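Local coordinates for heme utilization carrier protein (Escherichia coli O157:H7, PDB 2OVI) that binds heme and probably serves as an intracellular carrier in the use of heme as an iron source, at residues Thr27-Val32 against Leu123-Glu128; Arg34-Ser39 against Ile110-Met115; Cys55-Val60 against Ile135-Asp140. All blocks are in the same frame, centred on the assembly; numbering follows the deposited sequence.

Contact 1. Residues Thr27-Val32 against Leu123-Glu128; sequences TTLLEV and LFFNKE
L30 lies over a face of the F125 ring and so joins helix 29-34 to strand 117-125. The contact is helix-on-sheet packing in the ChuX/HutX fold. The short helix rests against the six-stranded antiparallel sheet. The packing is mostly apolar, and no hydrogen bond crosses between the two segments.

The main apolar feature is a CH-pi contact. Methyl CD2 of L30 sits 3.8 Å from the centroid of the F125 ring, only 8° off the ring normal. CG of L30 is anti to the backbone N (chi1 -172°), which carries the methyl out over the ring. The base of the same residue also touches the ring. L30 CB is 3.8 Å from F125 CE2, and L30 N is 3.4 Å from that same carbon. The ring therefore reaches the helix backbone as well as a side chain.

L29 meets the ring differently. Its CB lies at the ring edge, in the ring plane. Its CD1 comes obliquely to F125 CE2 at 3.8 Å. The same methyl meets L123 CD2 at 3.6 Å, and the L29 and L123 side chains cross at about a right angle. L29 thus touches both strand residues that point at the helix, L123 and F125. L29 also touches L18 and E19 of helix 18-24, while H106 and A108 of strand 106-114 pack on L30 and F125 respectively. At the margin, methyl CG2 of T28 makes a van der Waals contact with E128 O at 3.4 Å.

The polar interactions are at the helix start. A backbone bond between L30 and G129 ties the helix to the loop after the strand. T28 is the N-cap: its OG1 accepts from E31 N at 3.1 Å with an N-H...O angle of 162°.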
loop_
_atom_site.group_PDB
_atom_site.type_symbol
_atom_site.label_atom_id
_atom_site.label_comp_id
_atom_site.label_asym_id
_atom_site.label_seq_id
_atom_site.Cartn_x
_atom_site.Cartn_y
_atom_site.Cartn_z
ATOM N N THR A 27 -5.779 -21.598 -8.168
ATOM C CA THR A 27 -6.504 -21.528 -6.900
ATOM C C THR A 27 -6.203 -20.202 -6.191
ATOM O O THR A 27 -5.664 -19.280 -6.813
ATOM C CB THR A 27 -6.165 -22.754 -6.003
ATOM O OG1 THR A 27 -7.034 -22.764 -4.879
ATOM C CG2 THR A 27 -4.659 -22.716 -5.493
ATOM N N THR A 28 -6.574 -20.081 -4.916
ATOM C CA THR A 28 -6.352 -18.836 -4.202
ATOM C C THR A 28 -5.081 -18.901 -3.323
ATOM O O THR A 28 -4.581 -19.980 -3.026
ATOM C CB THR A 28 -7.543 -18.547 -3.230
ATOM O OG1 THR A 28 -7.572 -19.582 -2.236
ATOM C CG2 THR A 28 -8.852 -18.543 -3.958
ATOM N N LEU A 29 -4.597 -17.730 -2.899
ATOM C CA LEU A 29 -3.448 -17.639 -2.017
ATOM C C LEU A 29 -3.800 -18.427 -0.741
ATOM O O LEU A 29 -2.983 -19.131 -0.193
ATOM C CB LEU A 29 -3.193 -16.171 -1.593
ATOM C CG LEU A 29 -1.758 -15.714 -1.292
ATOM C CD1 LEU A 29 -1.776 -14.559 -0.277
ATOM C CD2 LEU A 29 -0.877 -16.856 -0.837
ATOM N N LEU A 30 -5.038 -18.295 -0.272
ATOM C CA LEU A 30 -5.462 -19.025 0.939
ATOM C C LEU A 30 -5.303 -20.554 0.782
ATOM O O LEU A 30 -4.797 -21.228 1.662
ATOM C CB LEU A 30 -6.916 -18.662 1.264
ATOM C CG LEU A 30 -7.626 -19.104 2.559
ATOM C CD1 LEU A 30 -8.083 -20.474 2.412
ATOM C CD2 LEU A 30 -6.715 -18.958 3.768
ATOM N N GLU A 31 -5.746 -21.118 -0.328
ATOM C CA GLU A 31 -5.593 -22.559 -0.446
ATOM C C GLU A 31 -4.126 -22.988 -0.505
ATOM O O GLU A 31 -3.768 -24.053 -0.024
ATOM C CB GLU A 31 -6.378 -23.063 -1.644
ATOM C CG GLU A 31 -7.876 -22.648 -1.491
ATOM C CD GLU A 31 -8.465 -23.072 -0.114
ATOM O OE1 GLU A 31 -9.008 -22.223 0.646
ATOM O OE2 GLU A 31 -8.370 -24.285 0.196
ATOM N N VAL A 32 -3.278 -22.161 -1.084
ATOM C CA VAL A 32 -1.872 -22.514 -1.116
ATOM C C VAL A 32 -1.347 -22.494 0.357
ATOM O O VAL A 32 -0.719 -23.481 0.809
ATOM C CB VAL A 32 -1.034 -21.524 -1.985
ATOM C CG1 VAL A 32 0.472 -21.762 -1.758
ATOM C CG2 VAL A 32 -1.341 -21.717 -3.470
ATOM N N LEU A 123 -0.639 -13.395 7.389
ATOM C CA LEU A 123 -1.482 -12.979 6.247
ATOM C C LEU A 123 -2.913 -12.796 6.675
ATOM O O LEU A 123 -3.469 -13.654 7.331
ATOM C CB LEU A 123 -1.433 -13.975 5.089
ATOM C CG LEU A 123 -0.135 -13.941 4.266
ATOM C CD1 LEU A 123 0.942 -14.587 5.064
ATOM C CD2 LEU A 123 -0.271 -14.706 2.956
ATOM N N PHE A 124 -3.486 -11.639 6.322
ATOM C CA PHE A 124 -4.902 -11.320 6.641
ATOM C C PHE A 124 -5.653 -11.467 5.305
ATOM O O PHE A 124 -5.389 -10.719 4.323
ATOM C CB PHE A 124 -5.031 -9.897 7.124
ATOM C CG PHE A 124 -4.316 -9.642 8.425
ATOM C CD1 PHE A 124 -2.954 -9.321 8.431
ATOM C CD2 PHE A 124 -5.017 -9.726 9.627
ATOM C CE1 PHE A 124 -2.275 -9.080 9.693
ATOM C CE2 PHE A 124 -4.384 -9.508 10.869
ATOM C CZ PHE A 124 -3.004 -9.180 10.899
ATOM N N PHE A 125 -6.604 -12.398 5.272
ATOM C CA PHE A 125 -7.320 -12.672 3.999
ATOM C C PHE A 125 -8.750 -12.132 3.923
ATOM O O PHE A 125 -9.443 -12.100 4.927
ATOM C CB PHE A 125 -7.441 -14.200 3.771
ATOM C CG PHE A 125 -6.123 -14.886 3.510
ATOM C CD1 PHE A 125 -5.322 -15.360 4.574
ATOM C CD2 PHE A 125 -5.710 -15.136 2.205
ATOM C CE1 PHE A 125 -4.142 -16.061 4.329
ATOM C CE2 PHE A 125 -4.539 -15.840 1.966
ATOM C CZ PHE A 125 -3.743 -16.301 3.046
ATOM N N ASN A 126 -9.184 -11.731 2.725
ATOM C CA ASN A 126 -10.588 -11.354 2.561
ATOM C C ASN A 126 -11.289 -12.703 2.123
ATOM O O ASN A 126 -10.607 -13.747 1.923
ATOM C CB ASN A 126 -10.764 -10.234 1.497
ATOM C CG ASN A 126 -10.140 -10.578 0.147
ATOM O OD1 ASN A 126 -9.675 -9.674 -0.549
ATOM N ND2 ASN A 126 -10.104 -11.859 -0.222
ATOM N N LYS A 127 -12.613 -12.685 1.951
ATOM C CA LYS A 127 -13.342 -13.913 1.574
ATOM C C LYS A 127 -12.955 -14.536 0.227
ATOM O O LYS A 127 -13.113 -15.729 0.013
ATOM C CB LYS A 127 -14.885 -13.660 1.598
ATOM C CG LYS A 127 -15.389 -12.639 0.568
ATOM C CD LYS A 127 -16.923 -12.540 0.655
ATOM C CE LYS A 127 -17.487 -11.670 -0.459
ATOM N NZ LYS A 127 -16.826 -10.334 -0.512
ATOM N N GLU A 128 -12.438 -13.739 -0.698
ATOM C CA GLU A 128 -12.083 -14.334 -1.969
ATOM C C GLU A 128 -10.806 -15.121 -1.783
ATOM O O GLU A 128 -10.329 -15.718 -2.735
ATOM C CB GLU A 128 -11.897 -13.276 -3.065
ATOM C CG GLU A 128 -13.158 -12.580 -3.501
ATOM C CD GLU A 128 -13.239 -11.145 -2.978
ATOM O OE1 GLU A 128 -13.492 -10.928 -1.757
ATOM O OE2 GLU A 128 -13.024 -10.226 -3.810
#

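Contact 2. Residues Arg34-Ser39 against Ile110-Met115; sequences RNLPSS and IERKFM
L36 and S39 pack on I110 where a type II beta turn meets strand 106-114. The turn runs from L36 to S39. It links helix 29-34 to strand 40-43, an outermost strand of the six-stranded antiparallel sheet within this chain. The contact lies just before 40-43 pairs with 106-114.

The apolar part centres on L36. Its methyl CD1 touches I110 CB at 3.8 Å and is equally near I110 CG2. The two side chains cross at about a right angle. S39 adds a second touch on the same isoleucine, with its CB 3.5 Å from I110 CG2. I110 CG2 lies anti to the carbonyl carbon, where it touches both L36 CD1 and S39 CB. L18 of helix 18-24 touches both L36 and I110.

The other methyl of L36 faces a charged group. CD2 approaches R112 NH2 obliquely at 4.1 Å. L18 touches the arginine side chain too, and T119 of the next strand packs on it.

Two polar interactions of S39 hold the turn. S39 N donates to L36 O at 3.3 Å and closes it. The hydroxyl of S39 bonds back to V33 O, which ties the end of the turn to the preceding helix. On the strand, E111 OE2 bonds separately to H154 NE2 and so ties 106-114 to helix 147-160. No direct hydrogen bond joins the two segments. A water bridges them instead, donating to P37 O at 2.7 Å and to E111 O at 2.6 Å.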
loop_
_atom_site.group_PDB
_atom_site.type_symbol
_atom_site.label_atom_id
_atom_site.label_comp_id
_atom_site.label_asym_id
_atom_site.label_seq_id
_atom_site.Cartn_x
_atom_site.Cartn_y
_atom_site.Cartn_z
ATOM N N ARG A 34 -2.906 -22.858 3.085
ATOM C CA ARG A 34 -3.581 -23.904 3.846
ATOM C C ARG A 34 -2.822 -25.205 3.621
ATOM O O ARG A 34 -2.747 -26.035 4.518
ATOM C CB ARG A 34 -5.026 -24.004 3.381
ATOM C CG ARG A 34 -5.997 -24.703 4.276
ATOM C CD ARG A 34 -7.389 -24.830 3.589
ATOM N NE ARG A 34 -8.248 -23.653 3.735
ATOM C CZ ARG A 34 -8.824 -23.269 4.875
ATOM N NH1 ARG A 34 -9.606 -22.179 4.916
ATOM N NH2 ARG A 34 -8.611 -23.958 5.994
ATOM N N ASN A 35 -2.257 -25.382 2.430
ATOM C CA ASN A 35 -1.471 -26.558 2.131
ATOM C C ASN A 35 0.039 -26.524 2.429
ATOM O O ASN A 35 0.736 -27.508 2.116
ATOM C CB ASN A 35 -1.664 -26.953 0.689
ATOM C CG ASN A 35 -3.012 -27.568 0.465
ATOM O OD1 ASN A 35 -3.999 -26.871 0.179
ATOM N ND2 ASN A 35 -3.085 -28.889 0.643
ATOM N N LEU A 36 0.544 -25.435 3.004
ATOM C CA LEU A 36 1.975 -25.320 3.344
ATOM C C LEU A 36 2.293 -26.146 4.575
ATOM O O LEU A 36 1.508 -26.187 5.558
ATOM C CB LEU A 36 2.382 -23.880 3.702
ATOM C CG LEU A 36 2.919 -22.832 2.753
ATOM C CD1 LEU A 36 3.434 -21.727 3.695
ATOM C CD2 LEU A 36 4.048 -23.337 1.836
ATOM N N PRO A 37 3.474 -26.774 4.594
ATOM C CA PRO A 37 3.715 -27.567 5.813
ATOM C C PRO A 37 3.705 -26.680 7.042
ATOM O O PRO A 37 4.228 -25.556 7.025
ATOM C CB PRO A 37 5.088 -28.244 5.555
ATOM C CG PRO A 37 5.638 -27.644 4.270
ATOM C CD PRO A 37 4.470 -27.007 3.529
ATOM N N SER A 38 3.077 -27.166 8.102
ATOM C CA SER A 38 3.015 -26.440 9.380
ATOM C C SER A 38 2.309 -25.052 9.485
ATOM O O SER A 38 2.417 -24.406 10.534
ATOM C CB SER A 38 4.436 -26.302 9.941
ATOM O OG SER A 38 5.011 -27.576 10.165
ATOM N N SER A 39 1.618 -24.597 8.442
ATOM C CA SER A 39 0.927 -23.302 8.510
ATOM C C SER A 39 -0.207 -23.340 9.539
ATOM O O SER A 39 -0.750 -24.406 9.856
ATOM C CB SER A 39 0.300 -22.934 7.142
ATOM O OG SER A 39 -0.745 -23.865 6.826
ATOM N N ILE A 110 2.535 -18.256 8.753
ATOM C CA ILE A 110 3.288 -19.252 8.027
ATOM C C ILE A 110 4.789 -19.010 8.118
ATOM O O ILE A 110 5.253 -17.880 8.357
ATOM C CB ILE A 110 2.964 -19.275 6.540
ATOM C CG1 ILE A 110 3.311 -17.925 5.940
ATOM C CG2 ILE A 110 1.524 -19.759 6.318
ATOM C CD1 ILE A 110 3.311 -17.913 4.391
ATOM N N GLU A 111 5.530 -20.089 7.868
ATOM C CA GLU A 111 6.990 -20.048 7.846
ATOM C C GLU A 111 7.480 -20.887 6.639
ATOM O O GLU A 111 6.985 -21.976 6.380
ATOM C CB GLU A 111 7.558 -20.626 9.167
ATOM C CG GLU A 111 7.314 -19.792 10.337
ATOM C CD GLU A 111 7.561 -20.541 11.623
ATOM O OE1 GLU A 111 6.619 -21.210 12.104
ATOM O OE2 GLU A 111 8.691 -20.461 12.156
ATOM N N ARG A 112 8.448 -20.368 5.907
ATOM C CA ARG A 112 8.975 -21.074 4.749
ATOM C C ARG A 112 10.275 -20.384 4.341
ATOM O O ARG A 112 10.543 -19.243 4.719
ATOM C CB ARG A 112 7.974 -21.012 3.566
ATOM C CG ARG A 112 7.679 -19.563 3.087
ATOM C CD ARG A 112 6.564 -19.496 2.024
ATOM N NE ARG A 112 7.058 -19.154 0.689
ATOM C CZ ARG A 112 7.295 -20.036 -0.259
ATOM N NH1 ARG A 112 7.750 -19.618 -1.416
ATOM N NH2 ARG A 112 7.061 -21.331 -0.060
ATOM N N LYS A 113 11.072 -21.084 3.555
ATOM C CA LYS A 113 12.317 -20.534 3.083
ATOM C C LYS A 113 11.907 -19.910 1.759
ATOM O O LYS A 113 11.077 -20.467 1.046
ATOM C CB LYS A 113 13.335 -21.664 2.882
ATOM C CG LYS A 113 14.782 -21.221 2.876
ATOM C CD LYS A 113 15.739 -22.388 2.629
ATOM C CE LYS A 113 17.204 -21.923 2.616
ATOM N NZ LYS A 113 17.697 -21.357 3.938
ATOM N N PHE A 114 12.441 -18.732 1.464
ATOM C CA PHE A 114 12.169 -18.044 0.208
ATOM C C PHE A 114 13.464 -17.348 -0.208
ATOM O O PHE A 114 13.979 -16.477 0.508
ATOM C CB PHE A 114 11.049 -17.018 0.400
ATOM C CG PHE A 114 10.884 -16.044 -0.755
ATOM C CD1 PHE A 114 11.411 -14.747 -0.686
ATOM C CD2 PHE A 114 10.140 -16.404 -1.883
ATOM C CE1 PHE A 114 11.190 -13.824 -1.732
ATOM C CE2 PHE A 114 9.915 -15.491 -2.929
ATOM C CZ PHE A 114 10.430 -14.208 -2.856
ATOM N N MET A 115 14.005 -17.726 -1.363
ATOM C CA MET A 115 15.267 -17.118 -1.806
ATOM C C MET A 115 16.370 -17.457 -0.814
ATOM O O MET A 115 17.206 -16.612 -0.488
ATOM C CB MET A 115 15.147 -15.595 -1.886
ATOM C CG MET A 115 14.309 -15.112 -3.027
ATOM S SD MET A 115 14.299 -13.335 -3.059
ATOM C CE MET A 115 16.033 -12.976 -3.295
HETATM O O HOH W 1 5.909 -24.185 5.463
#

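Contact 3. Residues Cys55-Val60 against Ile135-Asp140; sequences CEWGNV and IFLGRD
V60 and W57 press on I135 and L137 at the end of strand 131-137, next to the start of strand 59-65. The tight part is apolar. V60 CG2 meets I135 CG2 at 3.7 Å. I135 CG2 is anti to the backbone N, which turns it to the valine. V60 CB also lies 3.5 Å from F136 O, so the valine packs on the strand backbone as well. On the helix side, CD1 of L137 comes obliquely to the W57 indole, 3.6 Å from CZ3. A152 and F153 of helix 147-160 also touch the indole, while Q149 touches V60 and L137.

The looser part lies towards the strand ends. N59 is exposed, and its amide end lies farther from 135-140. Here the approach is by backbone, with N59 O 3.6 Å from G138 CA. No hydrogen bond joins the two segments. The backbone bond between F136 and T61 follows just beyond V60. R139 reaches away and bonds through NH1 to D118 O. The arrangement is that of the end of one antiparallel sheet strand against the start of its neighbour, with helix 147-160 packed on one face.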
loop_
_atom_site.group_PDB
_atom_site.type_symbol
_atom_site.label_atom_id
_atom_site.label_comp_id
_atom_site.label_asym_id
_atom_site.label_seq_id
_atom_site.Cartn_x
_atom_site.Cartn_y
_atom_site.Cartn_z
ATOM N N CYS A 55 1.485 -5.999 17.885
ATOM C CA CYS A 55 1.789 -4.612 18.239
ATOM C C CYS A 55 2.870 -4.540 19.309
ATOM O O CYS A 55 3.525 -3.524 19.438
ATOM C CB CYS A 55 0.551 -3.873 18.795
ATOM S SG CYS A 55 -0.359 -3.319 17.407
ATOM N N GLU A 56 3.037 -5.612 20.065
ATOM C CA GLU A 56 4.041 -5.639 21.134
ATOM C C GLU A 56 5.413 -6.187 20.691
ATOM O O GLU A 56 6.310 -6.257 21.504
ATOM C CB GLU A 56 3.564 -6.527 22.288
ATOM C CG GLU A 56 2.171 -6.207 22.826
ATOM C CD GLU A 56 2.110 -4.909 23.619
ATOM O OE1 GLU A 56 2.674 -3.880 23.162
ATOM O OE2 GLU A 56 1.479 -4.913 24.711
ATOM N N TRP A 57 5.570 -6.571 19.419
ATOM C CA TRP A 57 6.817 -7.193 18.969
ATOM C C TRP A 57 7.948 -6.304 18.482
ATOM O O TRP A 57 9.032 -6.786 18.155
ATOM C CB TRP A 57 6.540 -8.200 17.856
ATOM C CG TRP A 57 5.726 -9.384 18.219
ATOM C CD1 TRP A 57 5.311 -9.778 19.463
ATOM C CD2 TRP A 57 5.249 -10.363 17.308
ATOM N NE1 TRP A 57 4.604 -10.950 19.373
ATOM C CE2 TRP A 57 4.563 -11.342 18.062
ATOM C CE3 TRP A 57 5.350 -10.518 15.912
ATOM C CZ2 TRP A 57 3.940 -12.465 17.467
ATOM C CZ3 TRP A 57 4.725 -11.621 15.310
ATOM C CH2 TRP A 57 4.035 -12.586 16.105
ATOM N N GLY A 58 7.733 -5.021 18.401
ATOM C CA GLY A 58 8.844 -4.243 17.880
ATOM C C GLY A 58 8.734 -4.047 16.375
ATOM O O GLY A 58 7.639 -4.061 15.804
ATOM N N ASN A 59 9.853 -3.847 15.719
ATOM C CA ASN A 59 9.803 -3.617 14.301
ATOM C C ASN A 59 9.463 -4.824 13.463
ATOM O O ASN A 59 9.978 -5.947 13.716
ATOM C CB ASN A 59 11.108 -3.006 13.825
ATOM C CG ASN A 59 11.303 -1.604 14.353
ATOM O OD1 ASN A 59 11.164 -1.356 15.555
ATOM N ND2 ASN A 59 11.621 -0.675 13.461
ATOM N N VAL A 60 8.552 -4.567 12.507
ATOM C CA VAL A 60 8.080 -5.529 11.540
ATOM C C VAL A 60 7.857 -4.802 10.228
ATOM O O VAL A 60 7.937 -3.567 10.135
ATOM C CB VAL A 60 6.751 -6.246 12.005
ATOM C CG1 VAL A 60 7.004 -6.990 13.358
ATOM C CG2 VAL A 60 5.643 -5.274 12.224
ATOM N N ILE A 135 2.070 -9.089 7.154
ATOM C CA ILE A 135 3.072 -8.550 8.082
ATOM C C ILE A 135 4.177 -9.650 8.135
ATOM O O ILE A 135 3.878 -10.864 8.344
ATOM C CB ILE A 135 2.589 -8.381 9.488
ATOM C CG1 ILE A 135 1.371 -7.436 9.609
ATOM C CG2 ILE A 135 3.799 -7.900 10.345
ATOM C CD1 ILE A 135 1.635 -6.054 9.232
ATOM N N PHE A 136 5.419 -9.215 7.977
ATOM C CA PHE A 136 6.623 -10.097 7.978
ATOM C C PHE A 136 7.469 -9.758 9.185
ATOM O O PHE A 136 7.644 -8.587 9.524
ATOM C CB PHE A 136 7.493 -9.873 6.725
ATOM C CG PHE A 136 6.885 -10.424 5.484
ATOM C CD1 PHE A 136 5.991 -9.665 4.733
ATOM C CD2 PHE A 136 7.166 -11.722 5.079
ATOM C CE1 PHE A 136 5.387 -10.183 3.602
ATOM C CE2 PHE A 136 6.561 -12.268 3.939
ATOM C CZ PHE A 136 5.668 -11.491 3.194
ATOM N N LEU A 137 7.993 -10.793 9.832
ATOM C CA LEU A 137 8.809 -10.623 11.035
ATOM C C LEU A 137 9.992 -9.832 10.634
ATOM O O LEU A 137 10.427 -9.942 9.502
ATOM C CB LEU A 137 9.228 -11.972 11.606
ATOM C CG LEU A 137 8.405 -12.186 12.885
ATOM C CD1 LEU A 137 6.946 -12.039 12.529
ATOM C CD2 LEU A 137 8.691 -13.599 13.541
ATOM N N GLY A 138 10.453 -8.999 11.563
ATOM C CA GLY A 138 11.599 -8.157 11.324
ATOM C C GLY A 138 12.898 -8.945 11.255
ATOM O O GLY A 138 13.045 -10.012 11.889
ATOM N N ARG A 139 13.821 -8.379 10.482
ATOM C CA ARG A 139 15.162 -8.905 10.238
ATOM C C ARG A 139 16.196 -8.520 11.297
ATOM O O ARG A 139 15.896 -8.435 12.500
ATOM C CB ARG A 139 15.669 -8.410 8.890
ATOM C CG ARG A 139 14.979 -9.052 7.728
ATOM C CD ARG A 139 15.393 -10.480 7.627
ATOM N NE ARG A 139 14.489 -11.233 6.770
ATOM C CZ ARG A 139 14.576 -12.544 6.569
ATOM N NH1 ARG A 139 13.693 -13.143 5.771
ATOM N NH2 ARG A 139 15.551 -13.255 7.151
ATOM N N ASP A 140 17.418 -8.286 10.822
ATOM C CA ASP A 140 18.544 -7.955 11.684
ATOM C C ASP A 140 19.515 -7.098 10.920
ATOM O O ASP A 140 19.367 -6.922 9.713
ATOM C CB ASP A 140 19.291 -9.236 12.065
ATOM C CG ASP A 140 19.554 -9.336 13.535
ATOM O OD1 ASP A 140 20.228 -10.303 13.936
ATOM O OD2 ASP A 140 19.077 -8.457 14.291
#

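How the contacts relate
All three contacts reach the same six-stranded antiparallel sheet. Contact 1 is core packing of a helix on strand 117-125. It is mostly buried, with its exposed margin at T28 and E128; contacts 2 and 3 are partly buried overall. Contact 2 uses a turn against the neighbouring strand 106-114, with a water between backbones, whereas contact 3 joins strand ends near helix 147-160. Contact 1 touches both others: L123 CD1 is 4.1 Å from I110 CD1, and F124 CE1 is 4.0 Å from I135 CG1. Contacts 1 and 3 lie on opposite sides of the chain's centre, their centres about 22 Å apart. Contacts 2 and 3 do not touch.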